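Local atomic coordinates of cell surface protein (Faecalibacterium prausnitzii A2-165, PDB entry 4GT6), a protein that is of unknown function but, as an extracellular protein with BspA-type leucine-rich repeats in this part of the chain, probably binds other proteins. Residues A[131-136]-A[153-158]; A[175-180]-A[200-205]. All coordinates share one frame; numbering follows the deposited sequence.

Contact 1 of 2, residues A[131-136]-A[153-158]; sequences EAFHHC and DGMFSY
Ser-157 O draws the shortest bond of this contact, taking His-135 N at 2.8 Å almost straight, with 169° at the hydrogen, and it also has His-134 CD2 3.2 Å away. The two loops are equivalent turns of successive coils in a BspA-type leucine-rich-repeat solenoid, stacked so that every second backbone N-H of 131-136 reaches a carbonyl of 153-158. Glu-131 N gives to Asp-153 O and Phe-133 N to Met-155 O, both 2.9 Å and both more bent than the His-135 bond. Between them, the CA-H of Glu-131 points at Gly-154 O.

Inside the solenoid, Phe-133 and Phe-156 point the same way as rungs of a phenylalanine ladder that Phe-110 continues. Their planes lie nearly parallel, but the rings are slid so far that they hardly overlap; the closer touch is Phe-133 CB on Phe-156 CD1, and CG of Met-155, a selenomethionine, sits at the Phe-133 rim.

On the outer side, His-134, His-135 and Tyr-158 make an aromatic cluster. With CG anti to the backbone N (chi1 -174°), His-134 lays one face over Ser-157 CB and brings NE2 to the edge of the Tyr-158 ring. The opposite nitrogen, ND1, gives a 3.0 Å bond to Glu-131 OE2, in the imidazole plane but 33° out of that of the carboxylate; Gln-108 holds the other oxygen, OE1, and together these bonds should restrict the rotation of the acid. His-135 ND1 turns to Glu-137 instead. Tyr-158 CB sits squarely over the His-135 imidazole, 3.5 Å from its centroid, with His-135 CE1 the nearest ring atom.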
loop_
_atom_site.group_PDB
_atom_site.type_symbol
_atom_site.label_atom_id
_atom_site.label_comp_id
_atom_site.label_asym_id
_atom_site.label_seq_id
_atom_site.Cartn_x
_atom_site.Cartn_y
_atom_site.Cartn_z
ATOM N N GLU A 131 -7.744 4.533 3.412
ATOM C CA GLU A 131 -7.063 4.024 4.611
ATOM C C GLU A 131 -8.015 3.498 5.691
ATOM O O GLU A 131 -7.648 3.521 6.871
ATOM C CB GLU A 131 -6.267 5.194 5.216
ATOM C CG GLU A 131 -5.188 5.755 4.298
ATOM C CD GLU A 131 -4.516 6.962 4.919
ATOM O OE1 GLU A 131 -5.172 8.021 5.058
ATOM O OE2 GLU A 131 -3.357 6.808 5.362
ATOM N N ALA A 132 -9.192 2.985 5.311
ATOM C CA ALA A 132 -10.169 2.517 6.292
ATOM C C ALA A 132 -9.624 1.370 7.135
ATOM O O ALA A 132 -10.024 1.258 8.289
ATOM C CB ALA A 132 -11.448 2.078 5.594
ATOM N N PHE A 133 -8.679 0.548 6.600
ATOM C CA PHE A 133 -8.149 -0.566 7.389
ATOM C C PHE A 133 -6.631 -0.505 7.462
ATOM O O PHE A 133 -5.980 -1.539 7.606
ATOM C CB PHE A 133 -8.640 -1.919 6.811
ATOM C CG PHE A 133 -10.146 -2.045 6.948
ATOM C CD1 PHE A 133 -10.724 -2.384 8.172
ATOM C CD2 PHE A 133 -10.984 -1.774 5.868
ATOM C CE1 PHE A 133 -12.113 -2.478 8.307
ATOM C CE2 PHE A 133 -12.381 -1.847 6.007
ATOM C CZ PHE A 133 -12.932 -2.155 7.242
ATOM N N HIS A 134 -6.073 0.697 7.317
ATOM C CA HIS A 134 -4.626 0.925 7.355
ATOM C C HIS A 134 -4.079 0.447 8.723
ATOM O O HIS A 134 -4.611 0.831 9.762
ATOM C CB HIS A 134 -4.353 2.422 7.102
ATOM C CG HIS A 134 -2.915 2.841 6.963
ATOM N ND1 HIS A 134 -2.589 4.123 6.546
ATOM C CD2 HIS A 134 -1.769 2.168 7.221
ATOM C CE1 HIS A 134 -1.268 4.183 6.552
ATOM N NE2 HIS A 134 -0.730 3.033 6.957
ATOM N N HIS A 135 -3.031 -0.412 8.718
ATOM C CA HIS A 135 -2.400 -0.964 9.935
ATOM C C HIS A 135 -3.354 -1.861 10.770
ATOM O O HIS A 135 -3.178 -1.983 11.992
ATOM C CB HIS A 135 -1.772 0.134 10.821
ATOM C CG HIS A 135 -0.316 0.361 10.530
ATOM N ND1 HIS A 135 0.646 -0.567 10.910
ATOM C CD2 HIS A 135 0.292 1.382 9.881
ATOM C CE1 HIS A 135 1.807 -0.070 10.495
ATOM N NE2 HIS A 135 1.644 1.102 9.872
ATOM N N CYS A 136 -4.323 -2.531 10.108
ATOM C CA CYS A 136 -5.128 -3.556 10.750
ATOM C C CYS A 136 -4.327 -4.839 10.589
ATOM O O CYS A 136 -4.611 -5.691 9.748
ATOM C CB CYS A 136 -6.527 -3.629 10.157
ATOM S SG CYS A 136 -7.568 -2.224 10.650
ATOM N N ASP A 153 -7.223 4.560 -1.682
ATOM C CA ASP A 153 -5.795 4.637 -1.365
ATOM C C ASP A 153 -5.485 4.210 0.067
ATOM O O ASP A 153 -6.225 4.548 0.995
ATOM C CB ASP A 153 -5.233 6.042 -1.626
ATOM C CG ASP A 153 -5.843 7.141 -0.795
ATOM O OD1 ASP A 153 -6.960 7.602 -1.141
ATOM O OD2 ASP A 153 -5.237 7.507 0.223
ATOM N N GLY A 154 -4.434 3.410 0.200
ATOM C CA GLY A 154 -3.925 2.919 1.478
ATOM C C GLY A 154 -4.902 2.098 2.289
ATOM O O GLY A 154 -4.711 1.948 3.493
HETATM N N MSE A 155 -5.945 1.556 1.638
HETATM C CA MSE A 155 -7.002 0.836 2.360
HETATM C C MSE A 155 -6.464 -0.266 3.262
HETATM O O MSE A 155 -6.922 -0.344 4.410
HETATM C CB MSE A 155 -8.074 0.262 1.430
HETATM C CG MSE A 155 -9.160 -0.553 2.193
HETATM SE SE MSE A 155 -10.644 -0.991 1.062
HETATM C CE MSE A 155 -10.956 0.788 0.567
ATOM N N PHE A 156 -5.523 -1.094 2.797
ATOM C CA PHE A 156 -4.978 -2.154 3.631
ATOM C C PHE A 156 -3.492 -2.016 3.805
ATOM O O PHE A 156 -2.834 -3.022 4.076
ATOM C CB PHE A 156 -5.295 -3.545 3.041
ATOM C CG PHE A 156 -6.774 -3.825 2.902
ATOM C CD1 PHE A 156 -7.554 -4.108 4.022
ATOM C CD2 PHE A 156 -7.385 -3.809 1.656
ATOM C CE1 PHE A 156 -8.933 -4.350 3.893
ATOM C CE2 PHE A 156 -8.758 -4.086 1.524
ATOM C CZ PHE A 156 -9.520 -4.330 2.644
ATOM N N SER A 157 -2.953 -0.791 3.735
ATOM C CA SER A 157 -1.512 -0.645 3.948
ATOM C C SER A 157 -1.097 -1.227 5.308
ATOM O O SER A 157 -1.758 -0.952 6.317
ATOM C CB SER A 157 -1.087 0.819 3.881
ATOM O OG SER A 157 -1.432 1.394 2.637
ATOM N N TYR A 158 -0.017 -2.049 5.319
ATOM C CA TYR A 158 0.579 -2.637 6.534
ATOM C C TYR A 158 -0.392 -3.538 7.310
ATOM O O TYR A 158 -0.247 -3.745 8.525
ATOM C CB TYR A 158 1.204 -1.545 7.443
ATOM C CG TYR A 158 2.151 -0.687 6.638
ATOM C CD1 TYR A 158 3.316 -1.227 6.091
ATOM C CD2 TYR A 158 1.826 0.626 6.313
ATOM C CE1 TYR A 158 4.149 -0.468 5.271
ATOM C CE2 TYR A 158 2.666 1.401 5.508
ATOM C CZ TYR A 158 3.835 0.852 5.009
ATOM O OH TYR A 158 4.673 1.592 4.207
#

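Contact 2 of 2, residues A[175-180]-A[200-205]; sequences EERAFT and AFSECF. With EDO (1,2-ethanediol), chain G; EDO (1,2-ethanediol), chain H.
Two further coils of the leucine-rich-repeat solenoid meet here through their equivalent turns, with a phenylalanine ladder inside and a polar patch outside. Phe-179 N donates to Ala-200 O at 2.8 Å, in the carbonyl plane. Beside it Phe-179 and Phe-201 run side by side, their rings only 5° from parallel yet slid apart, so that rim carbons meet: Phe-179 CD2 lies 3.4 Å from Phe-201 CE1. Cys-204 SG comes to 3.3 Å from Phe-179 O, while the CA-H of Thr-180 points at Ser-202 O.

Outside, a 1,2-ethanediol, probably from the crystallisation liquor, bridges the two turns. Arg-177, bent at chi3 (56°), donates from NH1 to O1 of the ethanediol (chain G) at 2.7 Å. The diol's O2 in turn donates to Glu-203 OE2 at 2.6 Å, and Ser-202 OG lies equally near that O2. Thr-180 CG2 packs against that O2, while both Thr-180 OG1 and Ser-202 OG bond to Asn-199 O.

On the inner side, Phe-179 and Ala-200 rest on Ile-174 of strand 173-174, and Phe-201 lies against Ile-187 and Ile-189 of strand 186-189.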
loop_
_atom_site.group_PDB
_atom_site.type_symbol
_atom_site.label_atom_id
_atom_site.label_comp_id
_atom_site.label_asym_id
_atom_site.label_seq_id
_atom_site.Cartn_x
_atom_site.Cartn_y
_atom_site.Cartn_z
ATOM N N GLU A 175 -6.280 1.857 -5.811
ATOM C CA GLU A 175 -5.555 3.120 -5.663
ATOM C C GLU A 175 -4.186 2.963 -5.008
ATOM O O GLU A 175 -3.819 1.880 -4.546
ATOM C CB GLU A 175 -6.418 4.200 -4.948
ATOM C CG GLU A 175 -7.790 4.469 -5.587
ATOM C CD GLU A 175 -7.864 5.017 -7.011
ATOM O OE1 GLU A 175 -6.813 5.151 -7.678
ATOM O OE2 GLU A 175 -8.995 5.296 -7.472
ATOM N N GLU A 176 -3.419 4.047 -4.993
ATOM C CA GLU A 176 -2.070 4.064 -4.439
ATOM C C GLU A 176 -1.970 3.412 -3.077
ATOM O O GLU A 176 -2.795 3.696 -2.198
ATOM C CB GLU A 176 -1.581 5.515 -4.285
ATOM C CG GLU A 176 -1.202 6.186 -5.587
ATOM C CD GLU A 176 -0.682 7.605 -5.449
ATOM O OE1 GLU A 176 -0.664 8.129 -4.310
ATOM O OE2 GLU A 176 -0.316 8.203 -6.489
ATOM N N ARG A 177 -0.935 2.555 -2.897
ATOM C CA ARG A 177 -0.598 1.904 -1.617
ATOM C C ARG A 177 -1.749 1.054 -1.030
ATOM O O ARG A 177 -1.703 0.706 0.153
ATOM C CB ARG A 177 -0.146 2.967 -0.569
ATOM C CG ARG A 177 0.921 3.950 -1.091
ATOM C CD ARG A 177 1.445 4.945 -0.051
ATOM N NE ARG A 177 2.005 4.314 1.147
ATOM C CZ ARG A 177 3.203 3.739 1.219
ATOM N NH1 ARG A 177 3.989 3.684 0.151
ATOM N NH2 ARG A 177 3.616 3.198 2.358
ATOM N N ALA A 178 -2.746 0.661 -1.844
ATOM C CA ALA A 178 -3.891 -0.117 -1.306
ATOM C C ALA A 178 -3.476 -1.394 -0.550
ATOM O O ALA A 178 -4.083 -1.692 0.483
ATOM C CB ALA A 178 -4.849 -0.483 -2.430
ATOM N N PHE A 179 -2.431 -2.132 -1.029
ATOM C CA PHE A 179 -2.003 -3.379 -0.368
ATOM C C PHE A 179 -0.546 -3.336 0.022
ATOM O O PHE A 179 0.073 -4.397 0.183
ATOM C CB PHE A 179 -2.265 -4.599 -1.284
ATOM C CG PHE A 179 -3.730 -4.762 -1.595
ATOM C CD1 PHE A 179 -4.591 -5.349 -0.675
ATOM C CD2 PHE A 179 -4.265 -4.265 -2.781
ATOM C CE1 PHE A 179 -5.960 -5.453 -0.942
ATOM C CE2 PHE A 179 -5.628 -4.413 -3.070
ATOM C CZ PHE A 179 -6.462 -5.006 -2.152
ATOM N N THR A 180 0.024 -2.127 0.188
ATOM C CA THR A 180 1.437 -2.033 0.604
ATOM C C THR A 180 1.693 -2.829 1.890
ATOM O O THR A 180 0.937 -2.698 2.855
ATOM C CB THR A 180 1.834 -0.558 0.851
ATOM O OG1 THR A 180 1.737 0.170 -0.352
ATOM C CG2 THR A 180 3.250 -0.407 1.397
ATOM N N ALA A 200 0.687 0.207 -5.067
ATOM C CA ALA A 200 -0.469 -0.604 -4.625
ATOM C C ALA A 200 -0.012 -1.949 -4.084
ATOM O O ALA A 200 -0.611 -2.459 -3.144
ATOM C CB ALA A 200 -1.434 -0.827 -5.795
ATOM N N PHE A 201 1.071 -2.532 -4.676
ATOM C CA PHE A 201 1.578 -3.830 -4.246
ATOM C C PHE A 201 3.051 -3.762 -3.796
ATOM O O PHE A 201 3.739 -4.789 -3.762
ATOM C CB PHE A 201 1.381 -4.872 -5.372
ATOM C CG PHE A 201 -0.086 -5.082 -5.670
ATOM C CD1 PHE A 201 -0.906 -5.766 -4.771
ATOM C CD2 PHE A 201 -0.663 -4.544 -6.818
ATOM C CE1 PHE A 201 -2.270 -5.945 -5.038
ATOM C CE2 PHE A 201 -2.031 -4.721 -7.088
ATOM C CZ PHE A 201 -2.823 -5.429 -6.200
ATOM N N SER A 202 3.507 -2.582 -3.347
ATOM C CA SER A 202 4.877 -2.475 -2.833
ATOM C C SER A 202 4.985 -3.232 -1.492
ATOM O O SER A 202 3.968 -3.450 -0.812
ATOM C CB SER A 202 5.286 -1.017 -2.663
ATOM O OG SER A 202 4.509 -0.403 -1.637
ATOM N N GLU A 203 6.193 -3.751 -1.182
ATOM C CA GLU A 203 6.451 -4.490 0.066
ATOM C C GLU A 203 5.503 -5.710 0.272
ATOM O O GLU A 203 5.145 -6.025 1.397
ATOM C CB GLU A 203 6.374 -3.532 1.286
ATOM C CG GLU A 203 7.415 -2.424 1.251
ATOM C CD GLU A 203 7.281 -1.509 2.455
ATOM O OE1 GLU A 203 7.597 -1.961 3.574
ATOM O OE2 GLU A 203 6.773 -0.380 2.296
ATOM N N CYS A 204 5.099 -6.392 -0.806
ATOM C CA CYS A 204 4.290 -7.600 -0.664
ATOM C C CYS A 204 5.266 -8.776 -0.645
ATOM O O CYS A 204 5.477 -9.468 -1.645
ATOM C CB CYS A 204 3.248 -7.706 -1.767
ATOM S SG CYS A 204 1.856 -6.561 -1.542
ATOM N N PHE A 205 5.877 -8.977 0.524
ATOM C CA PHE A 205 6.985 -9.929 0.724
ATOM C C PHE A 205 6.660 -11.403 0.472
ATOM O O PHE A 205 7.586 -12.168 0.204
ATOM C CB PHE A 205 7.558 -9.807 2.149
ATOM C CG PHE A 205 7.998 -8.428 2.602
ATOM C CD1 PHE A 205 8.428 -7.470 1.679
ATOM C CD2 PHE A 205 8.047 -8.106 3.958
ATOM C CE1 PHE A 205 8.836 -6.201 2.102
ATOM C CE2 PHE A 205 8.445 -6.827 4.378
ATOM C CZ PHE A 205 8.836 -5.887 3.450
HETATM C C1 EDO G . 7.630 2.701 0.247
HETATM O O1 EDO G . 6.678 3.672 -0.161
HETATM C C2 EDO G . 7.272 1.354 -0.426
HETATM O O2 EDO G . 6.053 0.874 0.084
HETATM C C1 EDO H . 4.332 -10.583 4.941
HETATM O O1 EDO H . 5.534 -11.245 4.662
HETATM C C2 EDO H . 4.506 -9.058 4.791
HETATM O O2 EDO H . 4.906 -8.689 3.459
#

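How the contacts relate
Contacts 1 and 2 follow one another along the solenoid, their centres about 10 Å apart, and the turns 153-158 and 175-180 lie against each other in the same way as the pairs within each contact. Phe-156 N probably bonds to Ala-178 O (2.8 Å) and Tyr-158 N to Thr-180 O (2.7 Å), while Ser-157 OG gives a 2.6 Å hydrogen bond with Arg-177 O. Outside, Tyr-158 joins the aromatic cluster of contact 1 to the polar patch of contact 2 where the ethanediol sits: its OH lies 2.7 Å from Arg-177 NH2 and makes a weak hydrogen bond with Glu-203 OE2. The sodium site, at Ser-297 and Glu-320, belongs to later coils.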